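Local coordinates for protein extracellular invertase (Aspergillus kawachii, PDB 5XH8) that probably hydrolyses sucrose and transfers its fructosyl unit to other sugars, building fructooligosaccharides such as 1-kestose, as a family GH32 beta-fructofuranosidase, at residues L22-W26 and V565-Y569; I479-E485 and W568-N574. All coordinates share one frame; numbering follows the deposited sequence.

Contact 1: residues L22-W26 and V565-Y569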
ATOM      1  N   LEU A  22      -9.822 -35.659  24.060  1.00 26.35           N
ATOM      2  CA  LEU A  22     -10.693 -36.073  22.967  1.00 24.29           C
ATOM      3  C   LEU A  22     -10.061 -35.918  21.560  1.00 25.04           C
ATOM      4  O   LEU A  22     -10.776 -35.832  20.566  1.00 25.12           O
ATOM      5  CB  LEU A  22     -12.009 -35.321  23.042  1.00 26.36           C
ATOM      6  CG  LEU A  22     -12.835 -35.417  24.343  1.00 27.32           C
ATOM      7  CD1 LEU A  22     -14.076 -34.567  24.210  1.00 26.44           C
ATOM      8  CD2 LEU A  22     -13.224 -36.862  24.657  1.00 27.02           C
ATOM      9  N   PHE A  23      -8.740 -35.961  21.465  1.00 26.30           N
ATOM     10  CA  PHE A  23      -8.062 -35.778  20.175  1.00 26.31           C
ATOM     11  C   PHE A  23      -8.516 -36.799  19.124  1.00 27.63           C
ATOM     12  O   PHE A  23      -8.882 -36.421  18.008  1.00 24.63           O
ATOM     13  CB  PHE A  23      -6.541 -35.820  20.356  1.00 26.54           C
ATOM     14  CG  PHE A  23      -5.779 -35.542  19.097  1.00 25.82           C
ATOM     15  CD1 PHE A  23      -5.587 -34.235  18.656  1.00 26.06           C
ATOM     16  CD2 PHE A  23      -5.247 -36.584  18.348  1.00 26.97           C
ATOM     17  CE1 PHE A  23      -4.876 -33.974  17.470  1.00 26.76           C
ATOM     18  CE2 PHE A  23      -4.550 -36.331  17.158  1.00 28.57           C
ATOM     19  CZ  PHE A  23      -4.364 -35.015  16.731  1.00 27.26           C
ATOM     20  N   GLU A  24      -8.555 -38.080  19.491  1.00 28.08           N
ATOM     21  CA  GLU A  24      -8.937 -39.133  18.544  1.00 27.76           C
ATOM     22  C   GLU A  24     -10.428 -39.376  18.391  1.00 27.78           C
ATOM     23  O   GLU A  24     -10.840 -40.041  17.438  1.00 29.26           O
ATOM     24  CB  GLU A  24      -8.220 -40.459  18.879  1.00 29.30           C
ATOM     25  CG  GLU A  24      -6.691 -40.416  18.789  1.00 32.17           C
ATOM     26  CD  GLU A  24      -6.118 -40.161  17.366  1.00 37.06           C
ATOM     27  OE1 GLU A  24      -6.880 -40.119  16.373  1.00 38.54           O
ATOM     28  OE2 GLU A  24      -4.876 -39.979  17.230  1.00 38.07           O
ATOM     29  N   THR A  25     -11.244 -38.808  19.280  1.00 26.74           N
ATOM     30  CA  THR A  25     -12.641 -39.200  19.431  1.00 25.21           C
ATOM     31  C   THR A  25     -13.406 -39.190  18.136  1.00 26.83           C
ATOM     32  O   THR A  25     -14.050 -40.201  17.770  1.00 26.28           O
ATOM     33  CB  THR A  25     -13.352 -38.279  20.445  1.00 26.10           C
ATOM     34  OG1 THR A  25     -12.634 -38.313  21.679  1.00 23.29           O
ATOM     35  CG2 THR A  25     -14.806 -38.716  20.696  1.00 27.84           C
ATOM     36  N   TRP A  26     -13.325 -38.047  17.445  1.00 24.52           N
ATOM     37  CA  TRP A  26     -14.108 -37.784  16.239  1.00 24.98           C
ATOM     38  C   TRP A  26     -13.238 -37.560  14.983  1.00 23.95           C
ATOM     39  O   TRP A  26     -13.741 -37.179  13.916  1.00 26.19           O
ATOM     40  CB  TRP A  26     -14.995 -36.576  16.508  1.00 24.83           C
ATOM     41  CG  TRP A  26     -16.136 -36.861  17.476  1.00 26.69           C
ATOM     42  CD1 TRP A  26     -16.958 -37.970  17.493  1.00 27.00           C
ATOM     43  CD2 TRP A  26     -16.608 -36.002  18.532  1.00 27.42           C
ATOM     44  NE1 TRP A  26     -17.898 -37.850  18.495  1.00 27.16           N
ATOM     45  CE2 TRP A  26     -17.702 -36.663  19.153  1.00 26.83           C
ATOM     46  CE3 TRP A  26     -16.214 -34.738  19.014  1.00 26.56           C
ATOM     47  CZ2 TRP A  26     -18.401 -36.104  20.216  1.00 26.90           C
ATOM     48  CZ3 TRP A  26     -16.916 -34.179  20.082  1.00 28.24           C
ATOM     49  CH2 TRP A  26     -18.009 -34.862  20.664  1.00 27.77           C
ATOM     50  N   VAL A 565     -21.062 -35.690  12.143  1.00 25.74           N
ATOM     51  CA  VAL A 565     -21.868 -36.702  12.829  1.00 27.33           C
ATOM     52  C   VAL A 565     -21.110 -37.200  14.056  1.00 27.52           C
ATOM     53  O   VAL A 565     -20.394 -38.182  14.010  1.00 29.46           O
ATOM     54  CB  VAL A 565     -22.343 -37.835  11.887  1.00 27.64           C
ATOM     55  CG1 VAL A 565     -23.458 -37.318  11.004  1.00 26.97           C
ATOM     56  CG2 VAL A 565     -21.222 -38.420  11.037  1.00 28.93           C
ATOM     57  N   ARG A 566     -21.269 -36.475  15.159  1.00 25.72           N
ATOM     58  CA  ARG A 566     -20.401 -36.661  16.298  1.00 26.40           C
ATOM     59  C   ARG A 566     -21.010 -37.661  17.318  1.00 27.51           C
ATOM     60  O   ARG A 566     -21.301 -37.307  18.458  1.00 27.13           O
ATOM     61  CB  ARG A 566     -20.041 -35.286  16.885  1.00 28.35           C
ATOM     62  CG  ARG A 566     -19.064 -34.529  15.965  1.00 30.21           C
ATOM     63  CD  ARG A 566     -18.305 -33.326  16.562  1.00 33.63           C
ATOM     64  NE  ARG A 566     -19.013 -32.143  16.222  1.00 35.99           N
ATOM     65  CZ  ARG A 566     -18.630 -31.087  15.504  1.00 30.43           C
ATOM     66  NH1 ARG A 566     -17.390 -30.841  15.058  1.00 31.69           N
ATOM     67  NH2 ARG A 566     -19.575 -30.191  15.317  1.00 27.70           N
ATOM     68  N   SER A 567     -21.157 -38.918  16.889  1.00 28.03           N
ATOM     69  CA  SER A 567     -21.658 -39.979  17.775  1.00 28.93           C
ATOM     70  C   SER A 567     -20.598 -40.310  18.828  1.00 29.04           C
ATOM     71  O   SER A 567     -19.383 -40.296  18.550  1.00 28.86           O
ATOM     72  CB  SER A 567     -22.083 -41.228  16.980  1.00 28.28           C
ATOM     73  OG  SER A 567     -20.967 -41.982  16.548  1.00 30.15           O
ATOM     74  N   TRP A 568     -21.073 -40.593  20.040  1.00 28.63           N
ATOM     75  CA  TRP A 568     -20.230 -40.914  21.188  1.00 29.31           C
ATOM     76  C   TRP A 568     -19.929 -42.411  21.389  1.00 30.06           C
ATOM     77  O   TRP A 568     -18.767 -42.775  21.571  1.00 29.21           O
ATOM     78  CB  TRP A 568     -20.883 -40.360  22.466  1.00 29.37           C
ATOM     79  CG  TRP A 568     -20.104 -40.711  23.683  1.00 29.71           C
ATOM     80  CD1 TRP A 568     -20.364 -41.729  24.560  1.00 29.69           C
ATOM     81  CD2 TRP A 568     -18.914 -40.069  24.154  1.00 30.22           C
ATOM     82  NE1 TRP A 568     -19.407 -41.755  25.540  1.00 30.36           N
ATOM     83  CE2 TRP A 568     -18.500 -40.759  25.316  1.00 29.44           C
ATOM     84  CE3 TRP A 568     -18.148 -38.986  23.701  1.00 29.88           C
ATOM     85  CZ2 TRP A 568     -17.373 -40.385  26.045  1.00 30.83           C
ATOM     86  CZ3 TRP A 568     -17.013 -38.621  24.422  1.00 29.12           C
ATOM     87  CH2 TRP A 568     -16.641 -39.314  25.579  1.00 30.18           C
ATOM     88  N   TYR A 569     -20.978 -43.240  21.426  1.00 30.46           N
ATOM     89  CA  TYR A 569     -20.887 -44.620  21.936  1.00 32.35           C
ATOM     90  C   TYR A 569     -20.179 -45.532  20.937  1.00 32.37           C
ATOM     91  O   TYR A 569     -20.425 -45.466  19.732  1.00 29.13           O
ATOM     92  CB  TYR A 569     -22.293 -45.197  22.288  1.00 33.50           C
ATOM     93  CG  TYR A 569     -22.897 -44.637  23.556  1.00 33.47           C
ATOM     94  CD1 TYR A 569     -22.475 -45.089  24.811  1.00 34.83           C
ATOM     95  CD2 TYR A 569     -23.892 -43.656  23.520  1.00 35.68           C
ATOM     96  CE1 TYR A 569     -23.016 -44.571  25.992  1.00 33.72           C
ATOM     97  CE2 TYR A 569     -24.444 -43.138  24.701  1.00 35.27           C
ATOM     98  CZ  TYR A 569     -23.993 -43.607  25.932  1.00 33.51           C
ATOM     99  OH  TYR A 569     -24.509 -43.100  27.094  1.00 33.02           O
TER

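Contact 2: residues I479-E485 and W568-N574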
ATOM      1  N   ILE A 479     -27.957 -44.713  10.110  1.00 33.65           N
ATOM      2  CA  ILE A 479     -26.555 -45.097  10.315  1.00 32.20           C
ATOM      3  C   ILE A 479     -26.091 -44.684  11.689  1.00 30.07           C
ATOM      4  O   ILE A 479     -26.769 -43.913  12.364  1.00 33.26           O
ATOM      5  CB  ILE A 479     -25.617 -44.480   9.243  1.00 32.20           C
ATOM      6  CG1 ILE A 479     -25.639 -42.935   9.302  1.00 32.52           C
ATOM      7  CG2 ILE A 479     -26.013 -44.975   7.858  1.00 31.45           C
ATOM      8  CD1 ILE A 479     -24.620 -42.273   8.389  1.00 31.91           C
ATOM      9  N   LEU A 480     -24.920 -45.181  12.079  1.00 30.66           N
ATOM     10  CA  LEU A 480     -24.317 -44.835  13.363  1.00 34.17           C
ATOM     11  C   LEU A 480     -25.336 -45.017  14.524  1.00 34.94           C
ATOM     12  O   LEU A 480     -25.530 -44.123  15.357  1.00 30.99           O
ATOM     13  CB  LEU A 480     -23.748 -43.402  13.312  1.00 33.51           C
ATOM     14  CG  LEU A 480     -22.651 -43.146  12.262  1.00 33.28           C
ATOM     15  CD1 LEU A 480     -22.416 -41.642  12.044  1.00 33.26           C
ATOM     16  CD2 LEU A 480     -21.370 -43.861  12.659  1.00 32.05           C
ATOM     17  N   SER A 481     -25.981 -46.183  14.521  1.00 34.94           N
ATOM     18  CA  SER A 481     -27.119 -46.496  15.407  1.00 37.59           C
ATOM     19  C   SER A 481     -26.762 -47.429  16.525  1.00 33.27           C
ATOM     20  O   SER A 481     -25.993 -48.373  16.354  1.00 31.99           O
ATOM     21  CB  SER A 481     -28.252 -47.170  14.640  1.00 40.23           C
ATOM     22  OG  SER A 481     -28.883 -46.227  13.817  1.00 49.85           O
ATOM     23  N   SER A 482     -27.360 -47.149  17.669  1.00 37.07           N
ATOM     24  CA  SER A 482     -27.354 -48.032  18.827  1.00 36.12           C
ATOM     25  C   SER A 482     -28.608 -47.653  19.619  1.00 38.14           C
ATOM     26  O   SER A 482     -29.444 -46.878  19.122  1.00 34.83           O
ATOM     27  CB  SER A 482     -26.075 -47.826  19.638  1.00 36.33           C
ATOM     28  OG  SER A 482     -26.004 -46.508  20.158  1.00 34.00           O
ATOM     29  N   GLU A 483     -28.755 -48.156  20.837  1.00 39.45           N
ATOM     30  CA  GLU A 483     -29.948 -47.816  21.612  1.00 44.13           C
ATOM     31  C   GLU A 483     -29.995 -46.313  21.969  1.00 43.46           C
ATOM     32  O   GLU A 483     -31.074 -45.743  22.080  1.00 43.68           O
ATOM     33  CB  GLU A 483     -30.082 -48.699  22.866  1.00 48.65           C
ATOM     34  CG  GLU A 483     -29.430 -48.179  24.141  1.00 55.77           C
ATOM     35  CD  GLU A 483     -29.929 -48.892  25.408  1.00 61.22           C
ATOM     36  OE1 GLU A 483     -31.026 -48.561  25.922  1.00 59.10           O
ATOM     37  OE2 GLU A 483     -29.202 -49.777  25.902  1.00 63.44           O
ATOM     38  N   HIS A 484     -28.834 -45.681  22.141  1.00 43.71           N
ATOM     39  CA  HIS A 484     -28.763 -44.274  22.555  1.00 44.01           C
ATOM     40  C   HIS A 484     -28.638 -43.232  21.427  1.00 38.96           C
ATOM     41  O   HIS A 484     -28.861 -42.058  21.668  1.00 35.73           O
ATOM     42  CB  HIS A 484     -27.603 -44.102  23.526  1.00 50.96           C
ATOM     43  CG  HIS A 484     -27.768 -44.888  24.789  1.00 59.67           C
ATOM     44  ND1 HIS A 484     -28.763 -44.614  25.708  1.00 63.11           N
ATOM     45  CD2 HIS A 484     -27.083 -45.950  25.277  1.00 58.42           C
ATOM     46  CE1 HIS A 484     -28.679 -45.470  26.710  1.00 61.98           C
ATOM     47  NE2 HIS A 484     -27.669 -46.290  26.473  1.00 64.49           N
ATOM     48  N   GLU A 485     -28.257 -43.653  20.222  1.00 37.31           N
ATOM     49  CA  GLU A 485     -27.954 -42.719  19.112  1.00 36.30           C
ATOM     50  C   GLU A 485     -28.368 -43.288  17.767  1.00 34.23           C
ATOM     51  O   GLU A 485     -28.433 -44.504  17.586  1.00 32.90           O
ATOM     52  CB  GLU A 485     -26.444 -42.413  19.044  1.00 34.19           C
ATOM     53  CG  GLU A 485     -25.845 -41.805  20.301  1.00 32.20           C
ATOM     54  CD  GLU A 485     -24.321 -41.768  20.307  1.00 32.77           C
ATOM     55  OE1 GLU A 485     -23.656 -42.795  20.042  1.00 31.16           O
ATOM     56  OE2 GLU A 485     -23.765 -40.702  20.635  1.00 29.69           O
ATOM     57  N   TRP A 568     -21.073 -40.593  20.040  1.00 28.63           N
ATOM     58  CA  TRP A 568     -20.230 -40.914  21.188  1.00 29.31           C
ATOM     59  C   TRP A 568     -19.929 -42.411  21.389  1.00 30.06           C
ATOM     60  O   TRP A 568     -18.767 -42.775  21.571  1.00 29.21           O
ATOM     61  CB  TRP A 568     -20.883 -40.360  22.466  1.00 29.37           C
ATOM     62  CG  TRP A 568     -20.104 -40.711  23.683  1.00 29.71           C
ATOM     63  CD1 TRP A 568     -20.364 -41.729  24.560  1.00 29.69           C
ATOM     64  CD2 TRP A 568     -18.914 -40.069  24.154  1.00 30.22           C
ATOM     65  NE1 TRP A 568     -19.407 -41.755  25.540  1.00 30.36           N
ATOM     66  CE2 TRP A 568     -18.500 -40.759  25.316  1.00 29.44           C
ATOM     67  CE3 TRP A 568     -18.148 -38.986  23.701  1.00 29.88           C
ATOM     68  CZ2 TRP A 568     -17.373 -40.385  26.045  1.00 30.83           C
ATOM     69  CZ3 TRP A 568     -17.013 -38.621  24.422  1.00 29.12           C
ATOM     70  CH2 TRP A 568     -16.641 -39.314  25.579  1.00 30.18           C
ATOM     71  N   TYR A 569     -20.978 -43.240  21.426  1.00 30.46           N
ATOM     72  CA  TYR A 569     -20.887 -44.620  21.936  1.00 32.35           C
ATOM     73  C   TYR A 569     -20.179 -45.532  20.937  1.00 32.37           C
ATOM     74  O   TYR A 569     -20.425 -45.466  19.732  1.00 29.13           O
ATOM     75  CB  TYR A 569     -22.293 -45.197  22.288  1.00 33.50           C
ATOM     76  CG  TYR A 569     -22.897 -44.637  23.556  1.00 33.47           C
ATOM     77  CD1 TYR A 569     -22.475 -45.089  24.811  1.00 34.83           C
ATOM     78  CD2 TYR A 569     -23.892 -43.656  23.520  1.00 35.68           C
ATOM     79  CE1 TYR A 569     -23.016 -44.571  25.992  1.00 33.72           C
ATOM     80  CE2 TYR A 569     -24.444 -43.138  24.701  1.00 35.27           C
ATOM     81  CZ  TYR A 569     -23.993 -43.607  25.932  1.00 33.51           C
ATOM     82  OH  TYR A 569     -24.509 -43.100  27.094  1.00 33.02           O
ATOM     83  N   ALA A 570     -19.304 -46.385  21.456  1.00 33.06           N
ATOM     84  CA  ALA A 570     -18.529 -47.326  20.654  1.00 35.09           C
ATOM     85  C   ALA A 570     -19.429 -48.182  19.744  1.00 37.88           C
ATOM     86  O   ALA A 570     -19.070 -48.435  18.584  1.00 36.90           O
ATOM     87  CB  ALA A 570     -17.672 -48.201  21.554  1.00 33.31           C
ATOM     88  N   ASN A 571     -20.611 -48.532  20.268  1.00 38.41           N
ATOM     89  CA  ASN A 571     -21.632 -49.362  19.598  1.00 41.51           C
ATOM     90  C   ASN A 571     -22.474 -48.669  18.587  1.00 37.37           C
ATOM     91  O   ASN A 571     -23.340 -49.304  18.023  1.00 32.60           O
ATOM     92  CB  ASN A 571     -22.691 -49.840  20.612  1.00 47.47           C
ATOM     93  CG  ASN A 571     -22.148 -50.787  21.612  1.00 58.23           C
ATOM     94  OD1 ASN A 571     -20.955 -51.117  21.605  1.00 73.25           O
ATOM     95  ND2 ASN A 571     -23.013 -51.227  22.517  1.00 66.43           N
ATOM     96  N   SER A 572     -22.330 -47.363  18.410  1.00 37.66           N
ATOM     97  CA  SER A 572     -23.175 -46.653  17.456  1.00 35.39           C
ATOM     98  C   SER A 572     -22.637 -46.825  16.020  1.00 36.66           C
ATOM     99  O   SER A 572     -22.178 -45.868  15.375  1.00 36.52           O
ATOM    100  CB  SER A 572     -23.328 -45.196  17.880  1.00 37.43           C
ATOM    101  OG  SER A 572     -24.114 -45.112  19.067  1.00 35.42           O
ATOM    102  N   THR A 573     -22.723 -48.066  15.534  1.00 34.66           N
ATOM    103  CA  THR A 573     -22.213 -48.456  14.225  1.00 36.53           C
ATOM    104  C   THR A 573     -23.220 -49.213  13.341  1.00 36.85           C
ATOM    105  O   THR A 573     -22.861 -49.635  12.240  1.00 35.55           O
ATOM    106  CB  THR A 573     -20.966 -49.345  14.393  1.00 36.32           C
ATOM    107  OG1 THR A 573     -21.326 -50.523  15.112  1.00 36.75           O
ATOM    108  CG2 THR A 573     -19.866 -48.619  15.157  1.00 34.76           C
ATOM    109  N   ASN A 574     -24.466 -49.378  13.803  1.00 38.40           N
ATOM    110  CA  ASN A 574     -25.449 -50.186  13.072  1.00 38.39           C
ATOM    111  C   ASN A 574     -26.099 -49.384  11.969  1.00 37.62           C
ATOM    112  O   ASN A 574     -26.268 -48.154  12.080  1.00 34.55           O
ATOM    113  CB  ASN A 574     -26.525 -50.762  14.006  1.00 39.25           C
ATOM    114  CG  ASN A 574     -25.947 -51.742  15.017  1.00 39.52           C
ATOM    115  OD1 ASN A 574     -25.915 -51.471  16.215  1.00 46.68           O
ATOM    116  ND2 ASN A 574     -25.445 -52.853  14.535  1.00 38.69           N
TER
HETATM  117  O   HOH W   1     -23.021 -46.933  10.722  1.00 37.32           O

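Contact 1: residues L22-W26 and V565-Y569
Trp26 and Arg566 meet because both first torsions, -71° and -72°, set CG opposite the carbonyl carbon and beside the backbone N, sending the indole and the arginine stem across the gap at roughly a right angle to each other. The contact joins the N-terminal segment, which precedes the first strand of the GH32 beta-propeller, to the loop between strands 559-564 and 574-580 of the C-terminal beta-sandwich domain. Arg566 lays its aliphatic part over one indole face: CB makes a CH-pi contact 3.7 Å from the centroid of the five-membered ring of Trp26, while Arg566 CD approaches Trp26 CE3 to 3.5 Å over the six-membered ring. Thr25 CG2 lies against the opposite face. An arginine suits this position because its methylenes supply an apolar cover and its guanidinium can go on to other partners; it makes a cation-pi contact with Trp564. Arg566 also centres an inverse gamma turn, consistent with its side chain covering a face of the indole while the carbonyl of the next residue, Ser567, comes to the edge. At that edge, Trp26 NE1 gives its hydrogen to Ser567 O at 2.9 Å, with an N-H...O angle of 151°. The carbonyl oxygen lies almost in the indole plane, although the nitrogen stands well above the plane of the carbonyl group. Tryptophan thus satisfies a buried N-H while offering broad faces for packing. Trp568 extends the apolar side toward the N-terminal segment, its own NE1 being bonded to Val9 O. The indole of Trp568 receives Thr25 CG2 obliquely, its CZ3 lying 4.3 Å from that methyl, and at the rim, near the ring plane, Leu22 CD2 rests 4.2 Å from Trp568 CZ3.

Contact 2: residues I479-E485 and W568-N574
Glu485 OE1 is gripped by two donors, the hydroxyl of Ser572 and the backbone N-H of Tyr569. Ser572 OG donates at 2.6 Å to the anti lone pair of Glu485 OE1, whereas Tyr569 N reaches the same oxygen from the syn side, 3.0 Å away and tilted out of the carboxylate plane. The other oxygen, Glu485 OE2, takes Trp568 N on its syn lone pair over 2.8 Å, with a nearly straight N-H...O angle of 171°. Glu485 CG stands beside the backbone N (chi1 -59°), and the chain runs extended from there, long enough to carry the carboxylate to these successive amides; Ala507 N also binds OE2. So many donors would probably favour the ionised form of this buried acid. Ser572 links two partners, since its OG in turn accepts from Ser482 OG at 2.6 Å. This serine lies at the end of a type I turn beginning at Tyr569, and its small hydroxyl can serve both as donor and as acceptor. Nearer the surface, the rings of His484 and Tyr569 form an offset stack with centroids 4.8 Å apart and planes at 28°, while His484 CB sits 3.5 Å from Tyr569 CE2. The opposite face of the tyrosine is covered by Trp568 CD1. At the far end, Ser481 and Asn574 form an antiparallel hydrogen-bonded pair, Ser481 N to Asn574 O and Asn574 N to Ser481 O. The pair takes part in two bulges: Leu480 and Ser481 facing Asn574 make a G1 beta bulge, and Thr573 and Asn574 facing Ser481 a classic one. It lies where strand 474-481 ends and strand 574-580 begins, neighbours in the six-stranded antiparallel sheet whose next strand, 487-492, follows the turn carrying Glu485.

In the fold
Both contacts use the connection between strands 559-564 and 574-580, which passes from one sheet of the C-terminal sandwich to the other, and they share Trp568 and Tyr569. Contact 1 is the more buried: it ties this connection to the N-terminal segment that precedes strand 37-47, mainly by indole packing, with one hydrogen bond crossing. Contact 2 stays within the C-terminal domain, lies farther from the centre of the chain and is partly exposed; carboxylate, hydroxyl and backbone bonds dominate there. Their centres are 11 Å apart, and they meet directly where Val565 CG2 packs 3.6 Å from Leu480 CD1.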